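Local coordinates for protein D,D-dipeptidase/D,D-carboxypeptidase (Enterococcus faecalis, PDB 4MUQ) that acts as a zinc-dependent D,D-peptidase of vancomycin resistance, probably cleaving D-Ala-D-Ala dipeptides and the terminal D-Ala of cell-wall precursors, at residues 45-59 with 107-119. Residues are numbered along the deposited sequence; the frame is centred on the assembly and turned at random.
Sequences ILMKRDVANVLQLIF and EHQTGLAIDLGLN. With ZN (zinc ion), chain B; 2D8 ((2R)-3-[(R)-[(1S)-1-aminoethyl](hydroxy)phosphoryl]-2-methylpropanoic acid), chain D; LY0 ((2R)-3-[(R)-[(1R)-1-aminoethyl](hydroxy)phosphoryl]-2-methylpropanoic acid), chain C.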
loop_
_atom_site.group_PDB
_atom_site.type_symbol
_atom_site.label_atom_id
_atom_site.label_comp_id
_atom_site.label_asym_id
_atom_site.label_seq_id
_atom_site.Cartn_x
_atom_site.Cartn_y
_atom_site.Cartn_z
ATOM N N ILE A 45 -0.199 13.528 11.544
ATOM C CA ILE A 45 0.065 12.395 10.679
ATOM C C ILE A 45 -1.240 11.912 10.072
ATOM O O ILE A 45 -2.059 11.296 10.743
ATOM C CB ILE A 45 0.771 11.269 11.428
ATOM C CG1 ILE A 45 2.068 11.818 12.019
ATOM C CG2 ILE A 45 1.018 10.073 10.502
ATOM C CD1 ILE A 45 3.140 10.806 12.183
ATOM N N LEU A 46 -1.435 12.213 8.788
ATOM C CA LEU A 46 -2.687 11.867 8.116
ATOM C C LEU A 46 -2.552 10.593 7.319
ATOM O O LEU A 46 -1.459 10.240 6.882
ATOM C CB LEU A 46 -3.091 12.992 7.165
ATOM C CG LEU A 46 -3.090 14.410 7.721
ATOM C CD1 LEU A 46 -3.502 15.396 6.635
ATOM C CD2 LEU A 46 -4.026 14.511 8.922
ATOM N N MET A 47 -3.671 9.879 7.163
ATOM C CA MET A 47 -3.759 8.694 6.310
ATOM C C MET A 47 -5.136 8.680 5.677
ATOM O O MET A 47 -6.050 9.344 6.165
ATOM C CB MET A 47 -3.604 7.406 7.127
ATOM C CG MET A 47 -2.242 7.200 7.757
ATOM S SD MET A 47 -0.932 6.980 6.564
ATOM C CE MET A 47 -1.299 5.332 5.952
ATOM N N LYS A 48 -5.303 7.902 4.615
ATOM C CA LYS A 48 -6.655 7.687 4.114
ATOM C C LYS A 48 -7.499 7.082 5.242
ATOM O O LYS A 48 -7.007 6.240 6.019
ATOM C CB LYS A 48 -6.663 6.768 2.890
ATOM C CG LYS A 48 -6.112 7.409 1.616
ATOM C CD LYS A 48 -6.508 6.617 0.378
ATOM C CE LYS A 48 -8.018 6.627 0.166
ATOM N NZ LYS A 48 -8.512 7.935 -0.368
ATOM N N ARG A 49 -8.754 7.520 5.334
ATOM C CA ARG A 49 -9.638 7.168 6.439
ATOM C C ARG A 49 -9.725 5.663 6.693
ATOM O O ARG A 49 -9.572 5.210 7.832
ATOM C CB ARG A 49 -11.042 7.738 6.200
ATOM C CG ARG A 49 -12.050 7.421 7.311
ATOM C CD ARG A 49 -13.431 8.007 7.016
ATOM N NE ARG A 49 -13.533 9.419 7.387
ATOM C CZ ARG A 49 -13.469 10.434 6.528
ATOM N NH1 ARG A 49 -13.304 10.205 5.229
ATOM N NH2 ARG A 49 -13.574 11.685 6.969
ATOM N N ASP A 50 -9.974 4.883 5.648
ATOM C CA ASP A 50 -10.120 3.443 5.837
ATOM C C ASP A 50 -8.807 2.802 6.288
ATOM O O ASP A 50 -8.811 1.848 7.068
ATOM C CB ASP A 50 -10.692 2.779 4.580
ATOM C CG ASP A 50 -12.100 3.259 4.261
ATOM O OD1 ASP A 50 -12.829 3.644 5.205
ATOM O OD2 ASP A 50 -12.472 3.259 3.069
ATOM N N VAL A 51 -7.690 3.357 5.836
ATOM C CA VAL A 51 -6.369 2.884 6.239
ATOM C C VAL A 51 -6.071 3.206 7.724
ATOM O O VAL A 51 -5.528 2.375 8.467
ATOM C CB VAL A 51 -5.275 3.459 5.321
ATOM C CG1 VAL A 51 -3.933 2.889 5.684
ATOM C CG2 VAL A 51 -5.595 3.146 3.857
ATOM N N ALA A 52 -6.419 4.416 8.158
ATOM C CA ALA A 52 -6.299 4.787 9.567
ATOM C C ALA A 52 -7.123 3.832 10.423
ATOM O O ALA A 52 -6.688 3.400 11.489
ATOM C CB ALA A 52 -6.752 6.227 9.778
ATOM N N ASN A 53 -8.312 3.477 9.951
ATOM C CA ASN A 53 -9.142 2.556 10.709
ATOM C C ASN A 53 -8.500 1.179 10.841
ATOM O O ASN A 53 -8.538 0.577 11.914
ATOM C CB ASN A 53 -10.549 2.479 10.117
ATOM C CG ASN A 53 -11.322 3.769 10.309
ATOM O OD1 ASN A 53 -10.994 4.572 11.188
ATOM N ND2 ASN A 53 -12.348 3.981 9.490
ATOM N N VAL A 54 -7.889 0.696 9.762
ATOM C CA VAL A 54 -7.235 -0.602 9.796
ATOM C C VAL A 54 -6.040 -0.593 10.751
ATOM O O VAL A 54 -5.824 -1.543 11.512
ATOM C CB VAL A 54 -6.806 -1.026 8.374
ATOM C CG1 VAL A 54 -5.822 -2.174 8.423
ATOM C CG2 VAL A 54 -8.031 -1.409 7.552
ATOM N N LEU A 55 -5.279 0.501 10.727
ATOM C CA LEU A 55 -4.128 0.632 11.605
ATOM C C LEU A 55 -4.583 0.514 13.055
ATOM O O LEU A 55 -3.970 -0.202 13.843
ATOM C CB LEU A 55 -3.437 1.978 11.378
ATOM C CG LEU A 55 -2.008 2.074 11.900
ATOM C CD1 LEU A 55 -1.114 1.098 11.144
ATOM C CD2 LEU A 55 -1.495 3.505 11.775
ATOM N N GLN A 56 -5.671 1.195 13.409
ATOM C CA GLN A 56 -6.204 1.089 14.761
ATOM C C GLN A 56 -6.586 -0.347 15.115
ATOM O O GLN A 56 -6.333 -0.798 16.236
ATOM C CB GLN A 56 -7.400 2.026 14.964
ATOM C CG GLN A 56 -7.029 3.505 14.983
ATOM C CD GLN A 56 -6.106 3.861 16.137
ATOM O OE1 GLN A 56 -6.167 3.253 17.210
ATOM N NE2 GLN A 56 -5.247 4.848 15.921
ATOM N N LEU A 57 -7.192 -1.069 14.174
ATOM C CA LEU A 57 -7.534 -2.470 14.409
ATOM C C LEU A 57 -6.292 -3.316 14.718
ATOM O O LEU A 57 -6.325 -4.170 15.604
ATOM C CB LEU A 57 -8.287 -3.060 13.207
ATOM C CG LEU A 57 -9.702 -2.555 12.928
ATOM C CD1 LEU A 57 -10.231 -3.169 11.643
ATOM C CD2 LEU A 57 -10.637 -2.882 14.083
ATOM N N ILE A 58 -5.201 -3.085 13.995
ATOM C CA ILE A 58 -3.988 -3.861 14.243
ATOM C C ILE A 58 -3.398 -3.531 15.613
ATOM O O ILE A 58 -3.012 -4.434 16.355
ATOM C CB ILE A 58 -2.920 -3.651 13.153
ATOM C CG1 ILE A 58 -3.470 -3.996 11.771
ATOM C CG2 ILE A 58 -1.723 -4.534 13.423
ATOM C CD1 ILE A 58 -2.581 -3.525 10.629
ATOM N N PHE A 59 -3.331 -2.238 15.933
ATOM C CA PHE A 59 -2.825 -1.788 17.231
ATOM C C PHE A 59 -3.658 -2.393 18.360
ATOM O O PHE A 59 -3.111 -2.821 19.386
ATOM C CB PHE A 59 -2.833 -0.257 17.322
ATOM C CG PHE A 59 -1.803 0.416 16.469
ATOM C CD1 PHE A 59 -0.674 -0.267 16.033
ATOM C CD2 PHE A 59 -1.973 1.740 16.086
ATOM C CE1 PHE A 59 0.272 0.367 15.236
ATOM C CE2 PHE A 59 -1.035 2.378 15.291
ATOM C CZ PHE A 59 0.087 1.687 14.864
ATOM N N GLU A 107 5.130 6.409 -2.229
ATOM C CA GLU A 107 3.864 5.917 -1.699
ATOM C C GLU A 107 3.299 6.798 -0.634
ATOM O O GLU A 107 2.099 6.753 -0.372
ATOM C CB GLU A 107 4.035 4.552 -1.043
ATOM C CG GLU A 107 4.482 3.474 -1.957
ATOM C CD GLU A 107 4.358 2.115 -1.309
ATOM O OE1 GLU A 107 4.672 1.964 -0.092
ATOM O OE2 GLU A 107 3.953 1.214 -2.043
ATOM N N HIS A 108 4.141 7.594 0.022
ATOM C CA HIS A 108 3.601 8.459 1.063
ATOM C C HIS A 108 2.638 9.505 0.498
ATOM O O HIS A 108 1.763 9.999 1.206
ATOM C CB HIS A 108 4.707 9.122 1.892
ATOM C CG HIS A 108 5.343 8.191 2.867
ATOM N ND1 HIS A 108 4.860 8.007 4.147
ATOM C CD2 HIS A 108 6.411 7.373 2.742
ATOM C CE1 HIS A 108 5.614 7.120 4.771
ATOM N NE2 HIS A 108 6.567 6.721 3.944
ATOM N N GLN A 109 2.795 9.826 -0.784
ATOM C CA GLN A 109 1.916 10.795 -1.432
ATOM C C GLN A 109 0.537 10.221 -1.758
ATOM O O GLN A 109 -0.312 10.929 -2.265
ATOM C CB GLN A 109 2.570 11.371 -2.698
ATOM C CG GLN A 109 3.835 12.194 -2.409
ATOM C CD GLN A 109 4.536 12.621 -3.671
ATOM O OE1 GLN A 109 5.637 12.139 -3.966
ATOM N NE2 GLN A 109 3.906 13.503 -4.442
ATOM N N THR A 110 0.304 8.943 -1.441
ATOM C CA THR A 110 -1.005 8.324 -1.715
ATOM C C THR A 110 -1.920 8.251 -0.490
ATOM O O THR A 110 -3.110 7.977 -0.618
ATOM C CB THR A 110 -0.888 6.864 -2.220
ATOM O OG1 THR A 110 -0.363 6.035 -1.177
ATOM C CG2 THR A 110 -0.020 6.750 -3.483
ATOM N N GLY A 111 -1.362 8.438 0.702
ATOM C CA GLY A 111 -2.131 8.203 1.919
ATOM C C GLY A 111 -2.247 6.742 2.321
ATOM O O GLY A 111 -2.961 6.431 3.277
ATOM N N LEU A 112 -1.557 5.855 1.601
ATOM C CA LEU A 112 -1.605 4.410 1.855
ATOM C C LEU A 112 -0.382 3.887 2.589
ATOM O O LEU A 112 -0.338 2.713 2.939
ATOM C CB LEU A 112 -1.740 3.658 0.527
ATOM C CG LEU A 112 -2.966 4.000 -0.331
ATOM C CD1 LEU A 112 -2.873 3.286 -1.675
ATOM C CD2 LEU A 112 -4.287 3.645 0.362
ATOM N N ALA A 113 0.614 4.743 2.818
ATOM C CA ALA A 113 1.864 4.283 3.423
ATOM C C ALA A 113 2.120 4.956 4.745
ATOM O O ALA A 113 1.825 6.126 4.933
ATOM C CB ALA A 113 3.033 4.526 2.478
ATOM N N ILE A 114 2.703 4.193 5.654
ATOM C CA ILE A 114 3.044 4.719 6.961
ATOM C C ILE A 114 4.404 4.194 7.398
ATOM O O ILE A 114 4.733 3.026 7.197
ATOM C CB ILE A 114 1.934 4.406 7.992
ATOM C CG1 ILE A 114 2.216 5.138 9.303
ATOM C CG2 ILE A 114 1.759 2.904 8.198
ATOM C CD1 ILE A 114 0.981 5.660 9.996
ATOM N N ASP A 115 5.192 5.090 7.996
ATOM C CA ASP A 115 6.431 4.720 8.665
ATOM C C ASP A 115 6.132 4.628 10.150
ATOM O O ASP A 115 5.569 5.563 10.731
ATOM C CB ASP A 115 7.529 5.758 8.383
ATOM C CG ASP A 115 7.927 5.810 6.911
ATOM O OD1 ASP A 115 7.729 4.824 6.221
ATOM O OD2 ASP A 115 8.416 6.828 6.381
ATOM N N LEU A 116 6.516 3.511 10.761
ATOM C CA LEU A 116 6.283 3.269 12.175
ATOM C C LEU A 116 7.605 3.155 12.934
ATOM O O LEU A 116 8.628 2.749 12.368
ATOM C CB LEU A 116 5.499 1.970 12.363
ATOM C CG LEU A 116 4.142 1.928 11.664
ATOM C CD1 LEU A 116 3.548 0.539 11.785
ATOM C CD2 LEU A 116 3.197 2.958 12.266
ATOM N N GLY A 117 7.585 3.501 14.213
ATOM C CA GLY A 117 8.781 3.375 15.024
ATOM C C GLY A 117 8.480 3.000 16.450
ATOM O O GLY A 117 7.361 3.185 16.946
ATOM N N LEU A 118 9.494 2.443 17.110
ATOM C CA LEU A 118 9.465 2.213 18.546
ATOM C C LEU A 118 9.275 3.537 19.271
ATOM O O LEU A 118 9.891 4.542 18.909
ATOM C CB LEU A 118 10.781 1.582 18.997
ATOM C CG LEU A 118 10.786 0.072 19.189
ATOM C CD1 LEU A 118 12.159 -0.415 19.617
ATOM C CD2 LEU A 118 9.750 -0.316 20.225
ATOM N N ASN A 119 8.415 3.553 20.283
ATOM C CA ASN A 119 8.214 4.776 21.045
ATOM C C ASN A 119 9.398 5.050 21.955
ATOM O O ASN A 119 9.514 4.471 23.034
ATOM C CB ASN A 119 6.922 4.717 21.858
ATOM C CG ASN A 119 6.543 6.064 22.478
ATOM O OD1 ASN A 119 7.400 6.831 22.915
ATOM N ND2 ASN A 119 5.247 6.346 22.522
HETATM ZN ZN ZN B . 8.117 5.513 4.424
HETATM C C4 2D8 D . 11.324 6.145 1.880
HETATM C C5 2D8 D . 10.277 5.882 0.846
HETATM C C6 2D8 D . 9.677 7.196 0.367
HETATM C C7 2D8 D . 10.916 5.098 -0.286
HETATM N N1 2D8 D . 11.546 7.482 5.820
HETATM P P 2D8 D . 10.672 6.457 3.544
HETATM C C1 2D8 D . 12.048 8.691 3.763
HETATM C C2 2D8 D . 11.943 7.357 4.477
HETATM O O31 2D8 D . 9.386 7.302 3.399
HETATM O O32 2D8 D . 10.276 5.165 4.330
HETATM O O61 2D8 D . 8.504 7.174 0.032
HETATM O O62 2D8 D . 10.382 8.188 0.302
HETATM P P LY0 C . 10.670 6.463 3.549
HETATM C C1 LY0 C . 12.031 8.704 3.735
HETATM N N1 LY0 C . 13.120 6.797 4.542
HETATM C C2 LY0 C . 11.859 7.426 4.531
HETATM C C4 LY0 C . 11.328 6.153 1.885
HETATM C C5 LY0 C . 10.280 5.885 0.849
HETATM C C6 LY0 C . 9.678 7.196 0.368
HETATM C C7 LY0 C . 10.917 5.099 -0.283
HETATM O O31 LY0 C . 9.372 7.288 3.396
HETATM O O32 LY0 C . 10.276 5.166 4.327
HETATM O O61 LY0 C . 8.505 7.173 0.033
HETATM O O62 LY0 C . 10.382 8.188 0.302
#
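Leu55 and Ile114 meet tip to tip, Leu55 CD2 lying 3.7 Å from Ile114 CD1, where the helix beginning at Arg49 packs on strand 113-118. The Val51 and Leu112 side chains cross at about a right angle, CG2 against CD2, and that of Leu112 lies alongside Lys48, its CD2 3.7 Å from Lys48 CD. Leu116 CD2 approaches the Phe59 ring at its edge. Met47, in one of its two conformers, bends at chi2 (-65°) and chi3 (-72°) and folds its thioether against the other backbone: SD is 3.3 Å from Ala113 O, and CE rests on Gly111 O and Ile114 CB.

A single hydrogen bond joins the backbones, Lys48 N to Gly111 O (3.1 Å), nearly straight at 175°. It grips the N-cap residue of the helix, while the lysine's NZ is hydrogen-bonded to Lys33 O. Thr110 OG1 accepts from Leu112 N, an ST turn, and donates to Glu107 O.

His108, before this turn, gives NE2 to zinc and Asp115, after it, both carboxylate oxygens; His168 and two oxygens of the phosphinate inhibitor, modelled as two diastereomers, complete the site. Ile114 and Leu116 face the helix while Asp115 between them holds zinc, so the strand joins apolar core to metal site.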